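Local coordinates for protein D-alanyl transferase DltD (Enterococcus faecalis, PDB 6O93) that probably transfers D-alanyl groups onto lipoteichoic acid at the cell membrane during Gram-positive cell wall biogenesis, at residues Ser202-Pro205 and Ile206-Asp210; Pro256-Ala259 and His260-Lys263; Val297-Arg300 and Trp301-Thr305; Met344-Thr347 and Ile348-Gly351; Asp380-Gln384 and Thr385-Gln389. All blocks are in the same frame, centred on the assembly; numbering follows the deposited sequence.

Contact 1. Residues Ser202-Pro205 and Ile206-Asp210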
# COMPACT_ATOMS: atom_id res chain seq x y z
N SER A 202 4.79 -4.09 -17.66
CA SER A 202 5.87 -4.41 -16.74
C SER A 202 6.94 -3.33 -16.78
O SER A 202 7.22 -2.73 -17.82
CB SER A 202 6.48 -5.77 -17.10
OG SER A 202 7.60 -6.06 -16.28
N ARG A 203 7.54 -3.08 -15.62
CA ARG A 203 8.69 -2.19 -15.52
C ARG A 203 10.01 -2.94 -15.61
O ARG A 203 11.06 -2.37 -15.28
CB ARG A 203 8.63 -1.38 -14.22
CG ARG A 203 7.56 -0.30 -14.22
CD ARG A 203 7.49 0.45 -12.90
NE ARG A 203 6.53 1.55 -12.95
CZ ARG A 203 5.21 1.40 -12.84
NH1 ARG A 203 4.68 0.20 -12.67
NH2 ARG A 203 4.42 2.47 -12.90
N GLU A 204 9.98 -4.20 -16.04
CA GLU A 204 11.22 -4.96 -16.20
C GLU A 204 12.22 -4.26 -17.12
O GLU A 204 13.43 -4.33 -16.83
CB GLU A 204 10.90 -6.37 -16.71
CG GLU A 204 12.09 -7.32 -16.70
CD GLU A 204 12.63 -7.58 -15.31
OE1 GLU A 204 11.96 -7.20 -14.32
OE2 GLU A 204 13.73 -8.16 -15.20
N PRO A 205 11.81 -3.60 -18.21
CA PRO A 205 12.81 -2.85 -19.00
C PRO A 205 13.49 -1.75 -18.21
O PRO A 205 14.69 -1.50 -18.40
CB PRO A 205 11.98 -2.29 -20.17
CG PRO A 205 10.77 -3.17 -20.24
CD PRO A 205 10.48 -3.58 -18.83
N ILE A 206 12.76 -1.07 -17.32
CA ILE A 206 13.37 -0.06 -16.47
C ILE A 206 14.33 -0.71 -15.48
O ILE A 206 15.41 -0.18 -15.20
CB ILE A 206 12.29 0.77 -15.76
CG1 ILE A 206 11.40 1.48 -16.80
CG2 ILE A 206 12.92 1.78 -14.81
CD1 ILE A 206 10.22 2.22 -16.21
N VAL A 207 13.94 -1.87 -14.94
CA VAL A 207 14.81 -2.59 -14.01
C VAL A 207 16.15 -2.89 -14.66
O VAL A 207 17.22 -2.63 -14.09
CB VAL A 207 14.11 -3.87 -13.52
CG1 VAL A 207 15.08 -4.73 -12.71
CG2 VAL A 207 12.88 -3.53 -12.69
N GLU A 208 16.11 -3.45 -15.87
CA GLU A 208 17.35 -3.86 -16.53
C GLU A 208 18.18 -2.66 -16.96
O GLU A 208 19.41 -2.77 -17.07
CB GLU A 208 17.02 -4.76 -17.72
CG GLU A 208 16.43 -6.10 -17.31
CD GLU A 208 15.90 -6.91 -18.48
OE1 GLU A 208 16.13 -6.50 -19.64
OE2 GLU A 208 15.25 -7.95 -18.23
N LYS A 209 17.54 -1.52 -17.20
CA LYS A 209 18.29 -0.31 -17.52
C LYS A 209 19.00 0.24 -16.28
O LYS A 209 20.18 0.58 -16.32
CB LYS A 209 17.37 0.75 -18.12
CG LYS A 209 18.08 2.04 -18.50
CD LYS A 209 17.11 3.07 -19.09
CE LYS A 209 17.84 4.34 -19.50
NZ LYS A 209 16.92 5.35 -20.10
N ASP A 210 18.27 0.31 -15.15
CA ASP A 210 18.85 0.86 -13.94
C ASP A 210 19.88 -0.07 -13.32
O ASP A 210 20.78 0.38 -12.61
CB ASP A 210 17.75 1.17 -12.93
CG ASP A 210 16.80 2.25 -13.41
OD1 ASP A 210 17.07 2.84 -14.47
OD2 ASP A 210 15.79 2.51 -12.72

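Contact 2. Residues Pro256-Ala259 and His260-Lys263. With PO4 (phosphate ion), chain G.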
# COMPACT_ATOMS: atom_id res chain seq x y z
N PRO A 256 3.39 30.04 -6.88
CA PRO A 256 2.98 31.05 -5.89
C PRO A 256 1.78 30.63 -5.06
O PRO A 256 1.73 30.91 -3.86
CB PRO A 256 2.67 32.29 -6.75
CG PRO A 256 3.38 32.06 -8.04
CD PRO A 256 3.35 30.58 -8.26
N LYS A 257 0.80 29.96 -5.67
CA LYS A 257 -0.40 29.55 -4.95
C LYS A 257 -0.13 28.48 -3.91
O LYS A 257 -0.91 28.33 -2.97
CB LYS A 257 -1.47 29.06 -5.92
CG LYS A 257 -2.14 30.17 -6.73
CD LYS A 257 -3.36 29.66 -7.49
CE LYS A 257 -2.98 28.69 -8.60
NZ LYS A 257 -4.16 28.27 -9.40
N LEU A 258 0.97 27.73 -4.05
CA LEU A 258 1.26 26.64 -3.13
C LEU A 258 1.93 27.11 -1.85
O LEU A 258 1.98 26.34 -0.88
CB LEU A 258 2.16 25.60 -3.82
CG LEU A 258 1.55 24.95 -5.07
CD1 LEU A 258 2.51 23.94 -5.66
CD2 LEU A 258 0.21 24.30 -4.74
N ALA A 259 2.44 28.33 -1.81
CA ALA A 259 3.06 28.84 -0.59
C ALA A 259 2.03 28.90 0.53
O ALA A 259 0.93 29.42 0.35
CB ALA A 259 3.65 30.23 -0.84
N HIS A 260 2.39 28.33 1.68
CA HIS A 260 1.54 28.31 2.87
C HIS A 260 0.24 27.55 2.65
O HIS A 260 -0.64 27.57 3.52
CB HIS A 260 1.21 29.74 3.34
CG HIS A 260 2.40 30.64 3.38
ND1 HIS A 260 2.71 31.52 2.35
CD2 HIS A 260 3.37 30.82 4.31
CE1 HIS A 260 3.81 32.19 2.66
NE2 HIS A 260 4.22 31.78 3.84
N SER A 261 0.09 26.86 1.52
CA SER A 261 -1.17 26.21 1.18
C SER A 261 -1.52 25.05 2.09
O SER A 261 -2.67 24.60 2.07
CB SER A 261 -1.12 25.72 -0.27
OG SER A 261 -0.06 24.80 -0.46
N GLN A 262 -0.58 24.57 2.90
CA GLN A 262 -0.80 23.37 3.72
C GLN A 262 -0.63 23.65 5.21
O GLN A 262 -0.52 22.70 6.00
CB GLN A 262 0.15 22.26 3.27
CG GLN A 262 0.01 21.91 1.80
CD GLN A 262 0.96 20.82 1.36
OE1 GLN A 262 1.83 20.38 2.12
NE2 GLN A 262 0.81 20.37 0.11
N LYS A 263 -0.63 24.92 5.62
CA LYS A 263 -0.46 25.24 7.03
C LYS A 263 -1.55 24.60 7.89
O LYS A 263 -1.29 24.23 9.04
CB LYS A 263 -0.48 26.76 7.24
CG LYS A 263 0.75 27.47 6.70
CD LYS A 263 0.86 28.90 7.22
CE LYS A 263 -0.36 29.73 6.88
NZ LYS A 263 -0.14 31.18 7.15
P PO4 G . 2.00 17.89 -2.39
O1 PO4 G . 0.71 17.28 -1.91
O2 PO4 G . 2.68 16.95 -3.35
O3 PO4 G . 2.90 18.15 -1.21
O4 PO4 G . 1.71 19.20 -3.09

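Contact 3. Residues Val297-Arg300 and Trp301-Thr305. With PO4 (phosphate ion), chain G.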
# COMPACT_ATOMS: atom_id res chain seq x y z
N VAL A 297 8.11 13.76 4.77
CA VAL A 297 7.87 14.77 3.74
C VAL A 297 9.10 15.65 3.67
O VAL A 297 9.66 16.05 4.70
CB VAL A 297 6.60 15.60 4.05
CG1 VAL A 297 6.45 16.74 3.04
CG2 VAL A 297 5.37 14.71 4.04
N ASN A 298 9.55 15.94 2.45
CA ASN A 298 10.77 16.72 2.25
C ASN A 298 10.69 18.03 3.03
O ASN A 298 9.75 18.81 2.86
CB ASN A 298 10.98 16.99 0.76
CG ASN A 298 12.28 17.72 0.49
OD1 ASN A 298 13.20 17.72 1.31
ND2 ASN A 298 12.37 18.35 -0.68
N LYS A 299 11.69 18.26 3.88
CA LYS A 299 11.72 19.47 4.69
C LYS A 299 11.68 20.72 3.82
O LYS A 299 10.95 21.67 4.11
CB LYS A 299 12.96 19.48 5.58
CG LYS A 299 13.01 20.62 6.60
CD LYS A 299 11.97 20.46 7.69
CE LYS A 299 12.03 21.59 8.71
NZ LYS A 299 10.96 21.48 9.74
N ARG A 300 12.46 20.73 2.73
CA ARG A 300 12.51 21.91 1.87
C ARG A 300 11.14 22.24 1.30
O ARG A 300 10.84 23.42 1.06
CB ARG A 300 13.53 21.69 0.75
CG ARG A 300 14.95 21.45 1.24
CD ARG A 300 15.95 21.38 0.10
NE ARG A 300 17.32 21.25 0.59
CZ ARG A 300 18.41 21.40 -0.16
NH1 ARG A 300 18.30 21.70 -1.45
NH2 ARG A 300 19.61 21.25 0.38
N TRP A 301 10.30 21.23 1.07
CA TRP A 301 8.97 21.48 0.52
C TRP A 301 7.99 21.88 1.62
O TRP A 301 7.20 22.82 1.44
CB TRP A 301 8.47 20.25 -0.22
CG TRP A 301 7.14 20.45 -0.87
CD1 TRP A 301 5.99 19.76 -0.61
CD2 TRP A 301 6.82 21.41 -1.88
NE1 TRP A 301 4.97 20.23 -1.40
CE2 TRP A 301 5.45 21.24 -2.19
CE3 TRP A 301 7.55 22.39 -2.56
CZ2 TRP A 301 4.80 22.02 -3.14
CZ3 TRP A 301 6.90 23.16 -3.50
CH2 TRP A 301 5.54 22.97 -3.78
N SER A 302 8.02 21.19 2.76
CA SER A 302 7.12 21.54 3.85
C SER A 302 7.38 22.94 4.38
O SER A 302 6.45 23.63 4.81
CB SER A 302 7.24 20.51 4.98
OG SER A 302 8.58 20.41 5.45
N ASP A 303 8.64 23.40 4.35
CA ASP A 303 8.93 24.78 4.72
C ASP A 303 8.20 25.76 3.81
O ASP A 303 7.82 26.85 4.25
CB ASP A 303 10.44 25.04 4.66
CG ASP A 303 11.19 24.37 5.80
OD1 ASP A 303 10.58 24.10 6.85
OD2 ASP A 303 12.41 24.13 5.64
N TYR A 304 8.00 25.39 2.55
CA TYR A 304 7.35 26.29 1.60
C TYR A 304 5.83 26.21 1.69
O TYR A 304 5.15 27.24 1.62
CB TYR A 304 7.81 25.95 0.18
CG TYR A 304 7.23 26.85 -0.89
CD1 TYR A 304 7.72 28.14 -1.09
CD2 TYR A 304 6.19 26.42 -1.70
CE1 TYR A 304 7.20 28.96 -2.06
CE2 TYR A 304 5.66 27.24 -2.68
CZ TYR A 304 6.17 28.51 -2.85
OH TYR A 304 5.64 29.33 -3.82
N THR A 305 5.28 25.00 1.85
CA THR A 305 3.83 24.83 1.91
C THR A 305 3.26 25.07 3.30
O THR A 305 2.05 25.26 3.43
CB THR A 305 3.44 23.42 1.45
OG1 THR A 305 3.93 22.45 2.38
CG2 THR A 305 4.00 23.13 0.07
P PO4 G . 2.00 17.89 -2.39
O1 PO4 G . 0.71 17.28 -1.91
O2 PO4 G . 2.68 16.95 -3.35
O3 PO4 G . 2.90 18.15 -1.21
O4 PO4 G . 1.71 19.20 -3.09
O HOH W 1 8.85 22.23 7.45

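Contact 4. Residues Met344-Thr347 and Ile348-Gly351. With PO4 (phosphate ion), chain G.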
# COMPACT_ATOMS: atom_id res chain seq x y z
N MET A 344 13.73 11.78 -0.88
CA MET A 344 12.46 11.72 -1.59
C MET A 344 12.68 11.96 -3.08
O MET A 344 13.64 12.62 -3.49
CB MET A 344 11.48 12.76 -1.04
CG MET A 344 11.28 12.67 0.46
SD MET A 344 10.68 11.06 0.97
CE MET A 344 8.96 11.14 0.45
N ALA A 345 11.78 11.40 -3.89
CA ALA A 345 11.82 11.65 -5.33
C ALA A 345 11.19 12.99 -5.68
O ALA A 345 11.59 13.62 -6.67
CB ALA A 345 11.10 10.52 -6.08
N ASP A 346 10.22 13.43 -4.89
CA ASP A 346 9.53 14.69 -5.15
C ASP A 346 8.98 15.24 -3.85
O ASP A 346 9.74 15.42 -2.88
CB ASP A 346 8.43 14.49 -6.20
CG ASP A 346 7.58 13.26 -5.93
OD1 ASP A 346 6.98 13.18 -4.83
OD2 ASP A 346 7.51 12.38 -6.81
N THR A 347 7.68 15.50 -3.78
CA THR A 347 7.11 16.13 -2.60
C THR A 347 6.80 15.12 -1.51
O THR A 347 7.07 15.37 -0.33
CB THR A 347 5.85 16.91 -2.97
OG1 THR A 347 4.97 16.07 -3.72
CG2 THR A 347 6.21 18.14 -3.80
N ILE A 348 6.25 13.96 -1.87
CA ILE A 348 5.74 13.03 -0.86
C ILE A 348 6.14 11.59 -1.16
O ILE A 348 5.88 10.70 -0.35
CB ILE A 348 4.21 13.14 -0.75
CG1 ILE A 348 3.55 12.82 -2.09
CG2 ILE A 348 3.81 14.54 -0.28
CD1 ILE A 348 2.04 12.73 -2.01
N HIS A 349 6.77 11.36 -2.31
CA HIS A 349 7.08 10.00 -2.76
C HIS A 349 8.53 9.66 -2.47
O HIS A 349 9.44 10.45 -2.77
CB HIS A 349 6.79 9.86 -4.26
CG HIS A 349 5.36 10.11 -4.62
ND1 HIS A 349 4.93 11.31 -5.13
CD2 HIS A 349 4.27 9.32 -4.53
CE1 HIS A 349 3.62 11.25 -5.35
NE2 HIS A 349 3.20 10.05 -4.99
N LEU A 350 8.75 8.48 -1.89
CA LEU A 350 10.10 8.00 -1.63
C LEU A 350 10.93 8.03 -2.91
O LEU A 350 10.41 7.80 -4.01
CB LEU A 350 10.07 6.57 -1.08
CG LEU A 350 9.63 6.41 0.38
CD1 LEU A 350 9.32 4.95 0.67
CD2 LEU A 350 10.69 6.93 1.32
N GLY A 351 12.22 8.31 -2.76
CA GLY A 351 13.13 8.45 -3.87
C GLY A 351 14.43 7.70 -3.63
O GLY A 351 14.50 6.73 -2.88
P PO4 G . 2.00 17.89 -2.39
O1 PO4 G . 0.71 17.28 -1.91
O2 PO4 G . 2.68 16.95 -3.35
O3 PO4 G . 2.90 18.15 -1.21
O4 PO4 G . 1.71 19.20 -3.09

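Contact 5. Residues Asp380-Gln384 and Thr385-Gln389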
# COMPACT_ATOMS: atom_id res chain seq x y z
N ASP A 380 -10.19 -4.92 18.80
CA ASP A 380 -11.22 -4.41 17.90
C ASP A 380 -11.58 -2.96 18.19
O ASP A 380 -12.16 -2.30 17.32
CB ASP A 380 -12.49 -5.27 18.00
CG ASP A 380 -12.28 -6.68 17.49
OD1 ASP A 380 -11.42 -6.87 16.60
OD2 ASP A 380 -12.97 -7.59 17.99
N ARG A 381 -11.26 -2.45 19.38
CA ARG A 381 -11.63 -1.08 19.72
C ARG A 381 -10.91 -0.06 18.85
O ARG A 381 -11.33 1.11 18.82
CB ARG A 381 -11.34 -0.84 21.20
CG ARG A 381 -12.15 -1.75 22.12
CD ARG A 381 -11.80 -1.59 23.58
NE ARG A 381 -10.39 -1.88 23.85
CZ ARG A 381 -9.87 -1.99 25.07
NH1 ARG A 381 -10.64 -1.86 26.14
NH2 ARG A 381 -8.58 -2.25 25.21
N PHE A 382 -9.86 -0.46 18.13
CA PHE A 382 -9.23 0.44 17.17
C PHE A 382 -10.10 0.70 15.94
O PHE A 382 -9.74 1.55 15.13
CB PHE A 382 -7.87 -0.13 16.74
CG PHE A 382 -6.78 0.06 17.75
CD1 PHE A 382 -6.19 1.30 17.93
CD2 PHE A 382 -6.33 -1.00 18.53
CE1 PHE A 382 -5.18 1.49 18.86
CE2 PHE A 382 -5.32 -0.82 19.46
CZ PHE A 382 -4.74 0.42 19.63
N TYR A 383 -11.22 -0.02 15.79
CA TYR A 383 -12.19 0.29 14.75
C TYR A 383 -13.07 1.48 15.09
O TYR A 383 -13.70 2.05 14.20
CB TYR A 383 -13.10 -0.92 14.49
CG TYR A 383 -12.49 -2.05 13.68
CD1 TYR A 383 -11.84 -1.80 12.48
CD2 TYR A 383 -12.60 -3.36 14.11
CE1 TYR A 383 -11.30 -2.84 11.73
CE2 TYR A 383 -12.06 -4.40 13.38
CZ TYR A 383 -11.41 -4.13 12.19
OH TYR A 383 -10.87 -5.17 11.46
N GLN A 384 -13.13 1.86 16.37
CA GLN A 384 -14.15 2.78 16.84
C GLN A 384 -13.82 4.22 16.46
O GLN A 384 -12.67 4.60 16.23
CB GLN A 384 -14.29 2.67 18.36
CG GLN A 384 -14.78 1.32 18.83
CD GLN A 384 -14.84 1.21 20.34
OE1 GLN A 384 -14.44 2.13 21.06
NE2 GLN A 384 -15.35 0.09 20.83
N THR A 385 -14.88 5.04 16.39
CA THR A 385 -14.72 6.45 16.06
C THR A 385 -13.86 7.18 17.07
O THR A 385 -13.15 8.13 16.70
CB THR A 385 -16.10 7.11 15.96
OG1 THR A 385 -16.82 6.57 14.85
CG2 THR A 385 -15.96 8.62 15.80
N ASP A 386 -13.89 6.78 18.34
CA ASP A 386 -13.10 7.48 19.34
C ASP A 386 -11.60 7.29 19.11
O ASP A 386 -10.81 8.15 19.50
CB ASP A 386 -13.49 7.03 20.76
CG ASP A 386 -13.23 5.56 21.01
OD1 ASP A 386 -13.06 4.79 20.05
OD2 ASP A 386 -13.20 5.17 22.20
N TRP A 387 -11.20 6.20 18.46
CA TRP A 387 -9.79 6.08 18.07
C TRP A 387 -9.50 6.86 16.80
O TRP A 387 -8.45 7.50 16.69
CB TRP A 387 -9.40 4.61 17.88
CG TRP A 387 -8.01 4.50 17.32
CD1 TRP A 387 -7.66 4.12 16.06
CD2 TRP A 387 -6.79 4.81 18.01
NE1 TRP A 387 -6.29 4.16 15.92
CE2 TRP A 387 -5.74 4.59 17.10
CE3 TRP A 387 -6.49 5.26 19.30
CZ2 TRP A 387 -4.40 4.79 17.45
CZ3 TRP A 387 -5.16 5.46 19.64
CH2 TRP A 387 -4.14 5.22 18.72
N GLN A 388 -10.42 6.82 15.83
CA GLN A 388 -10.25 7.63 14.62
C GLN A 388 -10.07 9.10 14.97
O GLN A 388 -9.30 9.81 14.31
CB GLN A 388 -11.45 7.44 13.70
CG GLN A 388 -11.67 6.02 13.23
CD GLN A 388 -12.98 5.83 12.50
OE1 GLN A 388 -13.52 6.77 11.91
NE2 GLN A 388 -13.52 4.62 12.54
N GLN A 389 -10.75 9.56 16.01
CA GLN A 389 -10.72 10.96 16.42
C GLN A 389 -9.79 11.21 17.60
O GLN A 389 -9.78 12.32 18.14
CB GLN A 389 -12.13 11.43 16.76
CG GLN A 389 -13.12 11.33 15.61
CD GLN A 389 -12.72 12.18 14.42
OE1 GLN A 389 -12.46 13.38 14.56
NE2 GLN A 389 -12.66 11.57 13.25
O HOH W 2 -11.10 2.96 20.81

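Contact 1. Residues Ser202-Pro205 and Ile206-Asp210
I206, in the first turn of helix 204-211, lays its CD1 beside R203 CG, 4.2 Å away; the two side chains run next to each other in the same direction. The arginine's polar end travels on to the carbonyl of T18. Ahead of the helix, S202 OG accepts from E204 N at 3.0 Å, an ST turn. Next comes V207, whose N donates to R203 O at 2.9 Å in the plane of that carbonyl, closing the first turn. Its CG2 lies 3.4 Å from that R203 O, CB faces E204 OE1 at 4.0 Å, and the isopropyl group packs on F52 and V59. E208 N then bonds to E204 O at 3.0 Å. Its carboxylate meets that of E204 with the planes nearly perpendicular (86°) and the two OE2 atoms 3.4 Å apart. E204 CG leads forward along the helix, and a bend at chi2 (63°) turns the acid toward the V207 side. K209 N closes the next turn on P205 O at 3.1 Å. With the OE2 atoms of E204 and E208 this close, and K14 only a long, weak partner of E204, the proton affinity of the buried E204 is probably raised.

Contact 2. Residues Pro256-Ala259 and His260-Lys263
A type II beta turn from L258 to S261 ends the short, weakly bonded helix 255-258, and a type I turn from H260 to K263 overlaps it; the chain doubles back in the first and again in the second, leaving along the protein surface on nearly its original heading. The key atom is L258 O. S261 N donates to it at 3.1 Å, the bond that closes the first turn, and S261 OG donates to it as well at 2.6 Å. Both donors come from the same face of the carbonyl plane. The hydroxyl lies 32° out of that plane and the amide lies well above it, so neither bond is an ideal in-plane one. The serine can do this because its OG sits between the backbone N and the carbonyl carbon (chi1 59°), which turns it back toward L258 O. H260 occupies the third position of the type II turn with positive phi. Its ring lies obliquely beside the peptide before it, with ND1 3.6 Å from A259 CB. Across from the turn runs the end of helix 299-305: L258 packs on W301 and Y304, A259 on Y304, while the backbones of H260 and Q262 bond to Y304 and T305. Q262 stretches out beyond CG along this edge, with OE1 taking a hydrogen bond from T305 OG1. At its other amide atom, NE2 makes a nearly straight but weak 3.3 Å bond to O3 of a phosphate ion, probably from the crystallisation liquor.

Contact 3. Residues Val297-Arg300 and Trp301-Thr305
S302 and N298 set the backbone framework: S302 N donates to N298 O at 2.9 Å, almost straight, and D303 N repeats the step to K299 O at 2.9 Å. N298 also caps the helix with its side chain, OD1 accepting from R300 N, though at 3.4 Å this bond is weak. S302 OG lies close to the carbonyls of both N298 and K299; its one proton cannot be assigned, and the hydroxyl is also bonded to Q309 NE2.

The charged pair is K299 and D303, one turn apart. K299 bends at chi2 (70°), which brings CE up against D303 OD1, but NZ remains 3.9 Å from D303 OD1, a long salt bridge. A water supplements this long bridge, donating to D303 OD1 at 2.6 Å and accepting from K299 NZ at 3.2 Å, while also bonding to S302 OG.

The indole of W301 has a CH contact and a polar one. T305 CG2 stands 3.2 Å above the plane of its indole, toward the rim. Its NE1 donates from the ring edge to phosphate O3 at 2.9 Å, an ion that T347 OG1 also binds.

Helix 299-305 follows strand 289-294 of the parallel sheet. V297 packs on L312 of helix 309-324, W301 and Y304 pack on L258 of helix 255-258 and meet F240 edge-to-face, and R300 is salt-bridged to E241.

Contact 4. Residues Met344-Thr347 and Ile348-Gly351
D346 reaches H349 with its OD1. At CB, chi1 of 46° sets CG between the backbone N and the carbonyl carbon, folding the acid over the following turn. CG then lies at the edge of the H349 ring, in its plane, although the carboxylate itself is turned nearly perpendicular to the imidazole (85°). OD1 is held by three donors. H349 ND1 comes on the syn side at 2.8 Å, H349 N also on the syn side at 3.1 Å but further out of the carboxylate plane, and I348 N nearly in line with the C-O bond at 3.1 Å. That triple grip fixes the rotation of the carboxylate. OD2 lies 3.3 Å from H349 ND1, with R51 as a long, weak ionic partner.

Around this core, A345 N donates to H349 O at 2.8 Å, and M344 and L350 form a single backbone bridge. M344 bends at chi2 and again at chi3; SD lies 4.1 Å from L350 CD2, and CE turns in against I348 O at 3.2 Å. I348 CG1 stands over one face of the imidazole. T347 OG1 makes a very short hydrogen bond to O2 of a bound phosphate.

At its far end, H349 NE2 is hydrogen-bonded to S47 OG, and S47 sits between S46 and E48, which bind sodium. An aspartate three residues before a histidine, on a loop after the last sheet strand, is the pattern of SGNH hydrolases. The geometry is consistent with a Ser-His-Asp triad of S47, H349 and D346.

Contact 5. Residues Asp380-Gln384 and Thr385-Gln389
Q384 O, at the start of the short helix 385-388, takes two backbone donors. Q388 N reaches it in the plane of the carbonyl at 3.2 Å and nearly straight (167°), while W387 N adds a weak bond at 3.1 Å. One residue earlier, Y383 O is claimed by the side chain of Q388, which extends beyond CG and folds back along its own helix so that NE2 donates at 3.1 Å from above the carbonyl plane. The helix thus holds its N-cap residue Q384 through the backbone and the end of the 3-10 segment 380-383 through the Q388 side chain.

The aromatic contact is a T-shaped pair. F382 points the edge of its ring, at CD1, into the face of the W387 indole, with 3.4 Å between CD1 and W387 CE2. The ring planes stand at 88°, and the centroids of the phenyl and the five-membered ring are 4.7 Å apart. W387 offers this face because its CG is anti to the backbone N (chi1 173°). A water lies between R381 O and D386 OD1, at 2.7 Å and 2.8 Å, though it has more acceptors nearby than protons.

Helix 309-324 lies beside the aromatic pair: F382 touches Y321, W387 NE1 bonds to Q322, and K318 makes a cation-pi contact with the indole. Y383 stacks on Y143 of helix 139-148 and bonds through OH to E281 of helix 272-285.

Contact 4 is the buried one, a loop with a carboxylate and an imidazole at its centre, whereas contact 2 is a pair of surface turns. Contacts 1, 3 and 5 lie between, each at the start of a helix with one side packed inward: contact 1 pairs like charges, contact 3 joins opposite charges by a long salt bridge and a water, and contact 5 relies on aromatic rings. Contacts 2, 3 and 4 form a connected group. L258 meets W301, W301 meets T347, and all three touch one phosphate. Contact 1 stands apart, its nearest atoms about 11 Å from contact 4, and contact 5 lies across the centre of the chain from it, their centres about 42 Å apart.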